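Local coordinates for protein EmGH1 (PDB 5Z87) that probably hydrolyses beta-glucosides as a family 3 glycoside hydrolase, releasing glucose from short beta-linked sugars such as cellobiose, at residues 554-557 with 561-564; 567-572 with 592-597; 44-49 with 379-384; 299-304 with 373-378. All blocks are in the same frame, centred on the assembly; numbering follows the deposited sequence.

In the fold
The four contacts fall into two pairs at opposite sides of the chain's centre. Contacts 1 and 2 share helix 561-569 of the family 3 C-terminal domain: at its start a carboxylate, an amide and two waters join it to the preceding loop, whereas near its end one leucine touches by van der Waals contact alone. Contacts 3 and 4, whose centres are about 13 Å apart, share helix 366-382 of the barrel region and touch each other where Ala-47 packs on Ala-378. Contact 3 is the buried one, an arginine laid on a phenylalanine; contact 4 lies at the surface, where two arginines stack beside a shared aspartate. Contacts 1 and 2 are partly buried.

Contact 1. Residues 554-557 with 561-564; sequences DLEL and QNEL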
loop_
_atom_site.group_PDB
_atom_site.type_symbol
_atom_site.label_atom_id
_atom_site.label_comp_id
_atom_site.label_asym_id
_atom_site.label_seq_id
_atom_site.Cartn_x
_atom_site.Cartn_y
_atom_site.Cartn_z
ATOM N N ASP A 554 12.138 7.251 -1.377
ATOM C CA ASP A 554 12.314 8.523 -0.700
ATOM C C ASP A 554 11.823 9.597 -1.656
ATOM O O ASP A 554 12.050 9.497 -2.860
ATOM C CB ASP A 554 13.787 8.731 -0.314
ATOM C CG ASP A 554 14.054 10.082 0.342
ATOM O OD1 ASP A 554 13.138 10.659 0.959
ATOM O OD2 ASP A 554 15.207 10.557 0.257
ATOM N N LEU A 555 11.145 10.610 -1.127
ATOM C CA LEU A 555 10.574 11.657 -1.954
ATOM C C LEU A 555 11.254 13.007 -1.771
ATOM O O LEU A 555 10.865 13.981 -2.433
ATOM C CB LEU A 555 9.071 11.778 -1.669
ATOM C CG LEU A 555 8.264 10.506 -1.982
ATOM C CD1 LEU A 555 6.815 10.635 -1.493
ATOM C CD2 LEU A 555 8.319 10.170 -3.482
ATOM N N GLU A 556 12.240 13.102 -0.889
ATOM C CA GLU A 556 13.027 14.320 -0.797
ATOM C C GLU A 556 13.876 14.508 -2.049
ATOM O O GLU A 556 14.119 13.570 -2.819
ATOM C CB GLU A 556 13.954 14.280 0.413
ATOM C CG GLU A 556 13.481 15.077 1.593
ATOM C CD GLU A 556 13.621 16.564 1.408
ATOM O OE1 GLU A 556 14.006 17.028 0.301
ATOM O OE2 GLU A 556 13.354 17.277 2.394
ATOM N N LEU A 557 14.338 15.745 -2.241
ATOM C CA LEU A 557 15.398 16.014 -3.207
ATOM C C LEU A 557 16.579 15.095 -2.964
ATOM O O LEU A 557 17.079 14.985 -1.838
ATOM C CB LEU A 557 15.848 17.467 -3.102
ATOM C CG LEU A 557 14.726 18.463 -3.302
ATOM C CD1 LEU A 557 15.309 19.864 -3.259
ATOM C CD2 LEU A 557 14.053 18.172 -4.643
ATOM N N GLN A 561 21.399 18.317 -2.933
ATOM C CA GLN A 561 20.708 19.522 -3.374
ATOM C C GLN A 561 20.209 20.353 -2.195
ATOM O O GLN A 561 20.190 21.585 -2.270
ATOM C CB GLN A 561 19.540 19.154 -4.283
ATOM C CG GLN A 561 19.914 18.540 -5.632
ATOM C CD GLN A 561 18.661 18.178 -6.406
ATOM O OE1 GLN A 561 18.056 19.029 -7.059
ATOM N NE2 GLN A 561 18.230 16.927 -6.280
ATOM N N ASN A 562 19.766 19.703 -1.113
ATOM C CA ASN A 562 19.342 20.469 0.054
ATOM C C ASN A 562 20.529 21.170 0.692
ATOM O O ASN A 562 20.426 22.335 1.088
ATOM C CB ASN A 562 18.638 19.566 1.071
ATOM C CG ASN A 562 17.264 19.129 0.604
ATOM O OD1 ASN A 562 16.554 19.880 -0.067
ATOM N ND2 ASN A 562 16.888 17.907 0.945
ATOM N N GLU A 563 21.663 20.471 0.793
ATOM C CA GLU A 563 22.904 21.103 1.229
ATOM C C GLU A 563 23.193 22.353 0.409
ATOM O O GLU A 563 23.421 23.434 0.963
ATOM C CB GLU A 563 24.061 20.105 1.129
ATOM C CG GLU A 563 25.299 20.532 1.893
ATOM C CD GLU A 563 26.332 19.434 2.004
ATOM O OE1 GLU A 563 25.957 18.244 1.867
ATOM O OE2 GLU A 563 27.520 19.764 2.237
ATOM N N LEU A 564 23.149 22.229 -0.921
ATOM C CA LEU A 564 23.402 23.385 -1.776
ATOM C C LEU A 564 22.407 24.503 -1.498
ATOM O O LEU A 564 22.786 25.680 -1.423
ATOM C CB LEU A 564 23.341 22.974 -3.249
ATOM C CG LEU A 564 23.221 24.105 -4.277
ATOM C CD1 LEU A 564 24.528 24.926 -4.372
ATOM C CD2 LEU A 564 22.808 23.558 -5.644
HETATM O O HOH W 1 13.860 19.840 0.051
HETATM O O HOH W 2 19.285 16.961 -0.998
#
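Glu-556 and Asn-562 meet with their flat groups almost perpendicular, the carboxylate plane turned 81° from the amide. Asn-562 sends an N-H from ND2 nearly straight, at 171°, to Glu-556 OE1 over 3.1 Å; the bond lies in the plane of the amide but reaches the oxygen from above the carboxylate. That leaves the anti lone pair of OE1 for the backbone N of Leu-557, 2.9 Å away. A bend at chi2 (-74°) folds the glutamate back far enough to serve both donors. One water bridges Glu-556 OE1 and Asn-562 OD1, and OE2 accepts from the backbone N of Val-589, so the carboxylate is held through both oxygens. Leu-557 crosses Asn-562 at about a right angle, its CD1 lying 3.4 Å from OD1. An amide suits position 562 because it can donate to the carboxylate and accept from the water at once. Gln-561 OE1 accepts from the backbone N of Gly-533. A second water accepts from the backbone N of Asn-562 and donates to Leu-557 O. An Asx turn, Asp-554 OD1 accepting from Glu-556 N, leads into this start of helix 561-569, fastened to its preceding loop in the family 3 C-terminal domain.

Contact 2. Residues 567-572 with 592-597; sequences ALLALG and ENCPAI
Leu-569 turns its CG beside the backbone N and opposite the carbonyl carbon (chi1 -75°), and with chi2 at 165° this carries both methyls across to the turn at Asn-593 and Cys-594. CD1 is the leading atom. It comes within 3.7 Å of the backbone O of Asn-593 and 3.9 Å from Asn-593 CB, and it lies at the same 3.9 Å from Cys-594 CB. The second methyl, CD2, stands a little farther off, 4.1 Å from Asn-593 O. A branched leucine suits this place, since its forked end can rest on two successive residues at once. Asn-593 offers its CB to the leucine while its amide leads away, and ND2 donates to the backbone O of Val-589, one turn earlier in helix 588-593. Cys-594 has SG anti to its backbone N (chi1 176°), which leaves CB as its point of contact with the leucine and lets its side chain pack against Ala-577 of strand 574-580.

The meeting place lies between the last turn of helix 561-569 and the link from helix 588-593 into strand 596-601. Leu-569 also rests on Thr-575 of strand 574-580, so it touches both that link and a strand that runs parallel to strand 596-601 in the mixed sheet. Beyond it the chain leaves the helix by a type I turn from Leu-569 to Gly-572, closed by the bond from Gly-572 N to Leu-569 O. Across the contact only van der Waals touches are made, so it depends on close fit and partial burial of the leucine methyls, with little to fix a precise direction.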
loop_
_atom_site.group_PDB
_atom_site.type_symbol
_atom_site.label_atom_id
_atom_site.label_comp_id
_atom_site.label_asym_id
_atom_site.label_seq_id
_atom_site.Cartn_x
_atom_site.Cartn_y
_atom_site.Cartn_z
ATOM N N ALA A 567 23.084 26.300 1.766
ATOM C CA ALA A 567 24.311 27.088 1.687
ATOM C C ALA A 567 24.057 28.425 1.012
ATOM O O ALA A 567 24.589 29.453 1.443
ATOM C CB ALA A 567 25.401 26.318 0.946
ATOM N N LEU A 568 23.241 28.434 -0.042
ATOM C CA LEU A 568 22.945 29.676 -0.752
ATOM C C LEU A 568 21.971 30.544 0.030
ATOM O O LEU A 568 22.082 31.780 0.021
ATOM C CB LEU A 568 22.383 29.369 -2.146
ATOM C CG LEU A 568 23.361 28.665 -3.098
ATOM C CD1 LEU A 568 22.685 28.240 -4.404
ATOM C CD2 LEU A 568 24.577 29.565 -3.392
ATOM N N LEU A 569 21.007 29.912 0.704
ATOM C CA LEU A 569 20.020 30.677 1.450
ATOM C C LEU A 569 20.665 31.427 2.607
ATOM O O LEU A 569 20.250 32.546 2.931
ATOM C CB LEU A 569 18.908 29.742 1.942
ATOM C CG LEU A 569 17.923 29.284 0.858
ATOM C CD1 LEU A 569 17.097 28.093 1.316
ATOM C CD2 LEU A 569 17.025 30.415 0.427
ATOM N N ALA A 570 21.705 30.851 3.204
ATOM C CA ALA A 570 22.358 31.481 4.345
ATOM C C ALA A 570 23.013 32.809 3.978
ATOM O O ALA A 570 23.306 33.608 4.872
ATOM C CB ALA A 570 23.386 30.521 4.942
ATOM N N LEU A 571 23.235 33.063 2.687
ATOM C CA LEU A 571 23.821 34.317 2.237
ATOM C C LEU A 571 22.870 35.501 2.385
ATOM O O LEU A 571 23.322 36.651 2.336
ATOM C CB LEU A 571 24.267 34.188 0.778
ATOM C CG LEU A 571 25.207 33.013 0.486
ATOM C CD1 LEU A 571 25.807 33.108 -0.908
ATOM C CD2 LEU A 571 26.298 32.904 1.535
ATOM N N GLY A 572 21.574 35.260 2.544
ATOM C CA GLY A 572 20.654 36.355 2.770
ATOM C C GLY A 572 20.275 37.166 1.551
ATOM O O GLY A 572 19.656 38.227 1.702
ATOM N N GLU A 592 10.567 24.423 3.891
ATOM C CA GLU A 592 10.734 25.126 5.158
ATOM C C GLU A 592 11.627 26.367 5.014
ATOM O O GLU A 592 11.375 27.393 5.656
ATOM C CB GLU A 592 11.297 24.162 6.201
ATOM C CG GLU A 592 11.583 24.777 7.560
ATOM C CD GLU A 592 12.167 23.767 8.532
ATOM O OE1 GLU A 592 11.585 22.667 8.666
ATOM O OE2 GLU A 592 13.214 24.065 9.148
ATOM N N ASN A 593 12.662 26.314 4.171
ATOM C CA ASN A 593 13.706 27.337 4.229
ATOM C C ASN A 593 13.716 28.335 3.078
ATOM O O ASN A 593 14.280 29.424 3.240
ATOM C CB ASN A 593 15.085 26.674 4.313
ATOM C CG ASN A 593 15.281 25.918 5.606
ATOM O OD1 ASN A 593 15.375 26.520 6.675
ATOM N ND2 ASN A 593 15.334 24.591 5.520
ATOM N N CYS A 594 13.126 28.005 1.929
ATOM C CA CYS A 594 13.168 28.886 0.772
ATOM C C CYS A 594 11.796 29.491 0.527
ATOM O O CYS A 594 10.832 28.753 0.299
ATOM C CB CYS A 594 13.640 28.132 -0.460
ATOM S SG CYS A 594 13.609 29.147 -1.946
ATOM N N PRO A 595 11.668 30.814 0.524
ATOM C CA PRO A 595 10.325 31.418 0.572
ATOM C C PRO A 595 9.523 31.312 -0.714
ATOM O O PRO A 595 8.291 31.397 -0.652
ATOM C CB PRO A 595 10.615 32.889 0.917
ATOM C CG PRO A 595 12.024 33.116 0.457
ATOM C CD PRO A 595 12.740 31.805 0.709
ATOM N N ALA A 596 10.161 31.192 -1.877
ATOM C CA ALA A 596 9.456 31.200 -3.159
ATOM C C ALA A 596 9.892 29.996 -3.972
ATOM O O ALA A 596 11.088 29.811 -4.219
ATOM C CB ALA A 596 9.721 32.491 -3.942
ATOM N N ILE A 597 8.932 29.170 -4.371
ATOM C CA ILE A 597 9.216 27.938 -5.100
ATOM C C ILE A 597 8.263 27.832 -6.280
ATOM O O ILE A 597 7.041 27.925 -6.110
ATOM C CB ILE A 597 9.095 26.688 -4.206
ATOM C CG1 ILE A 597 9.977 26.832 -2.967
ATOM C CG2 ILE A 597 9.485 25.442 -4.987
ATOM C CD1 ILE A 597 9.788 25.738 -1.968
#

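Contact 3. Residues 44-49 with 379-384; sequences ARRAAA and AKFKCG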
loop_
_atom_site.group_PDB
_atom_site.type_symbol
_atom_site.label_atom_id
_atom_site.label_comp_id
_atom_site.label_asym_id
_atom_site.label_seq_id
_atom_site.Cartn_x
_atom_site.Cartn_y
_atom_site.Cartn_z
ATOM N N ALA A 44 -15.745 -1.372 -40.223
ATOM C CA ALA A 44 -16.111 -2.700 -39.744
ATOM C C ALA A 44 -16.598 -3.586 -40.887
ATOM O O ALA A 44 -16.235 -4.761 -40.975
ATOM C CB ALA A 44 -17.185 -2.573 -38.657
ATOM N N ARG A 45 -17.418 -3.036 -41.781
ATOM C CA ARG A 45 -17.925 -3.841 -42.884
ATOM C C ARG A 45 -16.829 -4.137 -43.901
ATOM O O ARG A 45 -16.751 -5.255 -44.422
ATOM C CB ARG A 45 -19.134 -3.151 -43.511
ATOM C CG ARG A 45 -20.336 -3.198 -42.549
ATOM C CD ARG A 45 -21.545 -2.409 -43.028
ATOM N NE ARG A 45 -22.221 -3.072 -44.139
ATOM C CZ ARG A 45 -23.214 -2.530 -44.836
ATOM N NH1 ARG A 45 -23.651 -1.312 -44.533
ATOM N NH2 ARG A 45 -23.765 -3.202 -45.838
ATOM N N ARG A 46 -15.927 -3.181 -44.146
ATOM C CA ARG A 46 -14.802 -3.475 -45.026
ATOM C C ARG A 46 -13.897 -4.533 -44.418
ATOM O O ARG A 46 -13.352 -5.377 -45.140
ATOM C CB ARG A 46 -14.018 -2.201 -45.353
ATOM C CG ARG A 46 -14.847 -1.166 -46.107
ATOM C CD ARG A 46 -14.103 0.147 -46.286
ATOM N NE ARG A 46 -12.947 -0.026 -47.158
ATOM C CZ ARG A 46 -12.090 0.939 -47.468
ATOM N NH1 ARG A 46 -12.245 2.160 -46.971
ATOM N NH2 ARG A 46 -11.065 0.676 -48.270
ATOM N N ALA A 47 -13.738 -4.527 -43.088
ATOM C CA ALA A 47 -12.851 -5.507 -42.452
ATOM C C ALA A 47 -13.435 -6.914 -42.519
ATOM O O ALA A 47 -12.712 -7.881 -42.780
ATOM C CB ALA A 47 -12.571 -5.121 -40.994
ATOM N N ALA A 48 -14.738 -7.055 -42.279
ATOM C CA ALA A 48 -15.364 -8.367 -42.425
ATOM C C ALA A 48 -15.232 -8.880 -43.857
ATOM O O ALA A 48 -14.861 -10.036 -44.084
ATOM C CB ALA A 48 -16.834 -8.299 -42.007
ATOM N N ALA A 49 -15.531 -8.026 -44.839
ATOM C CA ALA A 49 -15.437 -8.458 -46.232
ATOM C C ALA A 49 -14.023 -8.918 -46.572
ATOM O O ALA A 49 -13.835 -9.926 -47.266
ATOM C CB ALA A 49 -15.889 -7.331 -47.161
ATOM N N ALA A 379 -9.554 -1.407 -37.663
ATOM C CA ALA A 379 -8.820 -0.226 -37.234
ATOM C C ALA A 379 -7.999 0.340 -38.385
ATOM O O ALA A 379 -7.941 1.562 -38.573
ATOM C CB ALA A 379 -7.927 -0.562 -36.032
ATOM N N LYS A 380 -7.383 -0.536 -39.186
ATOM C CA LYS A 380 -6.589 -0.061 -40.318
ATOM C C LYS A 380 -7.462 0.676 -41.337
ATOM O O LYS A 380 -7.090 1.750 -41.822
ATOM C CB LYS A 380 -5.847 -1.229 -40.970
ATOM C CG LYS A 380 -4.800 -1.842 -40.076
ATOM C CD LYS A 380 -4.029 -2.965 -40.741
ATOM C CE LYS A 380 -2.707 -3.194 -39.985
ATOM N NZ LYS A 380 -1.891 -4.332 -40.509
ATOM N N PHE A 381 -8.634 0.128 -41.658
ATOM C CA PHE A 381 -9.549 0.837 -42.546
ATOM C C PHE A 381 -9.912 2.203 -41.972
ATOM O O PHE A 381 -9.798 3.227 -42.658
ATOM C CB PHE A 381 -10.800 -0.016 -42.806
ATOM C CG PHE A 381 -10.585 -1.115 -43.836
ATOM C CD1 PHE A 381 -10.326 -0.797 -45.173
ATOM C CD2 PHE A 381 -10.642 -2.456 -43.474
ATOM C CE1 PHE A 381 -10.111 -1.798 -46.128
ATOM C CE2 PHE A 381 -10.439 -3.468 -44.422
ATOM C CZ PHE A 381 -10.170 -3.137 -45.752
ATOM N N LYS A 382 -10.295 2.239 -40.687
ATOM C CA LYS A 382 -10.670 3.492 -40.031
ATOM C C LYS A 382 -9.546 4.531 -40.085
ATOM O O LYS A 382 -9.808 5.733 -40.237
ATOM C CB LYS A 382 -11.072 3.214 -38.573
ATOM C CG LYS A 382 -11.520 4.470 -37.805
ATOM C CD LYS A 382 -12.438 4.147 -36.607
ATOM C CE LYS A 382 -12.928 5.425 -35.940
ATOM N NZ LYS A 382 -13.813 5.186 -34.754
ATOM N N CYS A 383 -8.291 4.097 -39.946
ATOM C CA CYS A 383 -7.171 5.021 -40.010
ATOM C C CYS A 383 -6.759 5.356 -41.433
ATOM O O CYS A 383 -5.800 6.112 -41.613
ATOM C CB CYS A 383 -5.971 4.455 -39.246
ATOM S SG CYS A 383 -6.321 4.320 -37.466
ATOM N N GLY A 384 -7.443 4.807 -42.432
ATOM C CA GLY A 384 -7.165 5.153 -43.813
ATOM C C GLY A 384 -5.949 4.502 -44.423
ATOM O O GLY A 384 -5.496 4.957 -45.477
#
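Arg-46 and Phe-381 make the main contact, a CH-pi one: CB of the arginine sits 3.7 Å from the ring centroid, only 3° off the normal, over the middle of one face. From there a bend at chi3 (66°) brings the guanidinium round so that Phe-381 CD1 lies over one of its faces, offset toward the rim and 3.4 Å from Arg-46 CZ. The two planes stay 45° apart, so the guanidinium leans on the ring without stacking flat. Ala-47 adds a smaller, apolar touch, its CB 4.1 Å from Phe-381 CD2, and its short side chain lets helix 366-382 come close enough for Ala-378 and Leu-377 to pack on it.

These touches join the N-terminal helix 43-51 to the end of helix 366-382, on the outer side of the barrel region of this family 3 enzyme. At that end Gly-384 adopts positive phi in a Schellman motif, a conformation that favours glycine, and Gly-384 N donates to Phe-381 O over 2.8 Å.

The phenylalanine ring also stacks with Phe-386. Putting an alanine in place of Phe-381 is likely to leave a gap beside Arg-46 CB and Ala-47 and deprive the Phe-386 ring of its stacking mate. The polar interactions lead outward from the ring: Arg-46 NH1 forms a salt bridge with Asp-387 and NE donates to the backbone O of Tyr-36, which gives the buried charge its partners.

Contact 4. Residues 299-304 with 373-378; sequences VLRDDW and AERILA
Arg-301 lays its guanidinium flat on that of Arg-375, the planes 6° apart and the centres 3.4 Å from each other. Along segment 299-304, Leu-300 comes first and packs on Val-310 of strand 309-311. Arg-301 follows. A bend at chi2 (-55°) turns its chain towards helix 366-382, and Arg-375 arrives from the opposite direction, so that Arg-301 NE faces Arg-375 NH2 at 3.2 Å and the two CZ atoms are 3.4 Å apart. Long, flat-ended arginines suit the place because the closest CA atoms across the segments, those of Arg-301 and Arg-375, are 11.6 Å apart. Further on, a wider pi-type turn closes with Trp-304 N donating to Val-299 O.

Asp-343 probably makes the stack of two arginines tenable: its OD1 pairs with Arg-375 NH1 and its OD2 with Arg-301 NH1. Arg-301 NH2 also donates to the backbone O of Phe-306. A leucine in place of Arg-301, lacking the guanidinium, would probably leave Asp-343 OD2 and the backbone O of Phe-306 without this donor, and the Arg-375 guanidinium freer to turn. The chemistry implies one carboxylate pairing with two guanidinium groups that lie flat on each other, its charge probably serving both.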
loop_
_atom_site.group_PDB
_atom_site.type_symbol
_atom_site.label_atom_id
_atom_site.label_comp_id
_atom_site.label_asym_id
_atom_site.label_seq_id
_atom_site.Cartn_x
_atom_site.Cartn_y
_atom_site.Cartn_z
ATOM N N VAL A 299 -15.735 -6.519 -19.337
ATOM C CA VAL A 299 -15.868 -5.074 -19.180
ATOM C C VAL A 299 -15.653 -4.361 -20.510
ATOM O O VAL A 299 -16.469 -3.535 -20.929
ATOM C CB VAL A 299 -14.889 -4.562 -18.110
ATOM C CG1 VAL A 299 -14.732 -3.061 -18.223
ATOM C CG2 VAL A 299 -15.368 -4.956 -16.711
ATOM N N LEU A 300 -14.547 -4.667 -21.184
ATOM C CA LEU A 300 -14.133 -3.857 -22.322
ATOM C C LEU A 300 -15.015 -4.126 -23.537
ATOM O O LEU A 300 -15.514 -3.189 -24.163
ATOM C CB LEU A 300 -12.664 -4.118 -22.630
ATOM C CG LEU A 300 -11.996 -3.331 -23.759
ATOM C CD1 LEU A 300 -12.070 -1.832 -23.537
ATOM C CD2 LEU A 300 -10.565 -3.792 -23.869
ATOM N N ARG A 301 -15.253 -5.404 -23.853
ATOM C CA ARG A 301 -16.095 -5.776 -24.989
ATOM C C ARG A 301 -17.580 -5.732 -24.639
ATOM O O ARG A 301 -18.359 -5.036 -25.296
ATOM C CB ARG A 301 -15.714 -7.171 -25.499
ATOM C CG ARG A 301 -14.282 -7.270 -25.977
ATOM C CD ARG A 301 -13.970 -6.233 -27.043
ATOM N NE ARG A 301 -12.561 -6.283 -27.442
ATOM C CZ ARG A 301 -12.045 -5.622 -28.472
ATOM N NH1 ARG A 301 -10.750 -5.753 -28.733
ATOM N NH2 ARG A 301 -12.815 -4.832 -29.234
ATOM N N ASP A 302 -17.991 -6.467 -23.602
ATOM C CA ASP A 302 -19.418 -6.636 -23.332
ATOM C C ASP A 302 -20.020 -5.403 -22.672
ATOM O O ASP A 302 -21.059 -4.907 -23.112
ATOM C CB ASP A 302 -19.663 -7.874 -22.455
ATOM C CG ASP A 302 -19.294 -9.180 -23.149
ATOM O OD1 ASP A 302 -19.029 -9.169 -24.374
ATOM O OD2 ASP A 302 -19.260 -10.222 -22.458
ATOM N N ASP A 303 -19.405 -4.905 -21.595
ATOM C CA ASP A 303 -20.005 -3.777 -20.882
ATOM C C ASP A 303 -19.870 -2.485 -21.679
ATOM O O ASP A 303 -20.823 -1.707 -21.777
ATOM C CB ASP A 303 -19.358 -3.588 -19.507
ATOM C CG ASP A 303 -19.777 -4.635 -18.487
ATOM O OD1 ASP A 303 -20.642 -5.491 -18.767
ATOM O OD2 ASP A 303 -19.220 -4.583 -17.372
ATOM N N TRP A 304 -18.684 -2.219 -22.225
ATOM C CA TRP A 304 -18.418 -0.927 -22.851
ATOM C C TRP A 304 -18.609 -0.919 -24.359
ATOM O O TRP A 304 -18.675 0.166 -24.942
ATOM C CB TRP A 304 -16.984 -0.459 -22.566
ATOM C CG TRP A 304 -16.675 -0.201 -21.115
ATOM C CD1 TRP A 304 -17.547 -0.215 -20.057
ATOM C CD2 TRP A 304 -15.390 0.105 -20.573
ATOM N NE1 TRP A 304 -16.877 0.066 -18.887
ATOM C CE2 TRP A 304 -15.553 0.270 -19.177
ATOM C CE3 TRP A 304 -14.119 0.262 -21.131
ATOM C CZ2 TRP A 304 -14.483 0.575 -18.330
ATOM C CZ3 TRP A 304 -13.054 0.565 -20.290
ATOM C CH2 TRP A 304 -13.247 0.717 -18.901
ATOM N N ALA A 373 -7.845 -10.712 -35.805
ATOM C CA ALA A 373 -7.433 -10.099 -37.070
ATOM C C ALA A 373 -8.499 -9.159 -37.622
ATOM O O ALA A 373 -8.172 -8.165 -38.280
ATOM C CB ALA A 373 -7.082 -11.172 -38.098
ATOM N N GLU A 374 -9.775 -9.424 -37.345
ATOM C CA GLU A 374 -10.796 -8.552 -37.900
ATOM C C GLU A 374 -10.802 -7.204 -37.191
ATOM O O GLU A 374 -10.992 -6.167 -37.837
ATOM C CB GLU A 374 -12.176 -9.221 -37.841
ATOM C CG GLU A 374 -13.210 -8.449 -38.655
ATOM C CD GLU A 374 -14.560 -9.144 -38.762
ATOM O OE1 GLU A 374 -14.584 -10.391 -38.928
ATOM O OE2 GLU A 374 -15.591 -8.430 -38.677
ATOM N N ARG A 375 -10.583 -7.196 -35.867
ATOM C CA ARG A 375 -10.455 -5.937 -35.131
ATOM C C ARG A 375 -9.322 -5.096 -35.698
ATOM O O ARG A 375 -9.487 -3.897 -35.963
ATOM C CB ARG A 375 -10.210 -6.212 -33.640
ATOM C CG ARG A 375 -11.413 -6.730 -32.897
ATOM C CD ARG A 375 -11.023 -7.697 -31.802
ATOM N NE ARG A 375 -12.171 -8.017 -30.962
ATOM C CZ ARG A 375 -12.116 -8.725 -29.839
ATOM N NH1 ARG A 375 -10.961 -9.205 -29.398
ATOM N NH2 ARG A 375 -13.227 -8.958 -29.158
ATOM N N ILE A 376 -8.161 -5.728 -35.895
ATOM C CA ILE A 376 -6.990 -5.061 -36.461
ATOM C C ILE A 376 -7.315 -4.455 -37.822
ATOM O O ILE A 376 -7.020 -3.282 -38.087
ATOM C CB ILE A 376 -5.826 -6.057 -36.567
ATOM C CG1 ILE A 376 -5.414 -6.548 -35.185
ATOM C CG2 ILE A 376 -4.650 -5.420 -37.317
ATOM C CD1 ILE A 376 -4.845 -5.445 -34.321
ATOM N N LEU A 377 -7.911 -5.258 -38.712
ATOM C CA LEU A 377 -8.247 -4.786 -40.055
ATOM C C LEU A 377 -9.215 -3.613 -40.004
ATOM O O LEU A 377 -9.056 -2.634 -40.742
ATOM C CB LEU A 377 -8.841 -5.934 -40.869
ATOM C CG LEU A 377 -7.817 -7.030 -41.159
ATOM C CD1 LEU A 377 -8.505 -8.214 -41.829
ATOM C CD2 LEU A 377 -6.685 -6.492 -42.012
ATOM N N ALA A 378 -10.212 -3.679 -39.119
ATOM C CA ALA A 378 -11.181 -2.590 -39.037
ATOM C C ALA A 378 -10.505 -1.302 -38.597
ATOM O O ALA A 378 -10.815 -0.217 -39.113
ATOM C CB ALA A 378 -12.318 -2.966 -38.085
#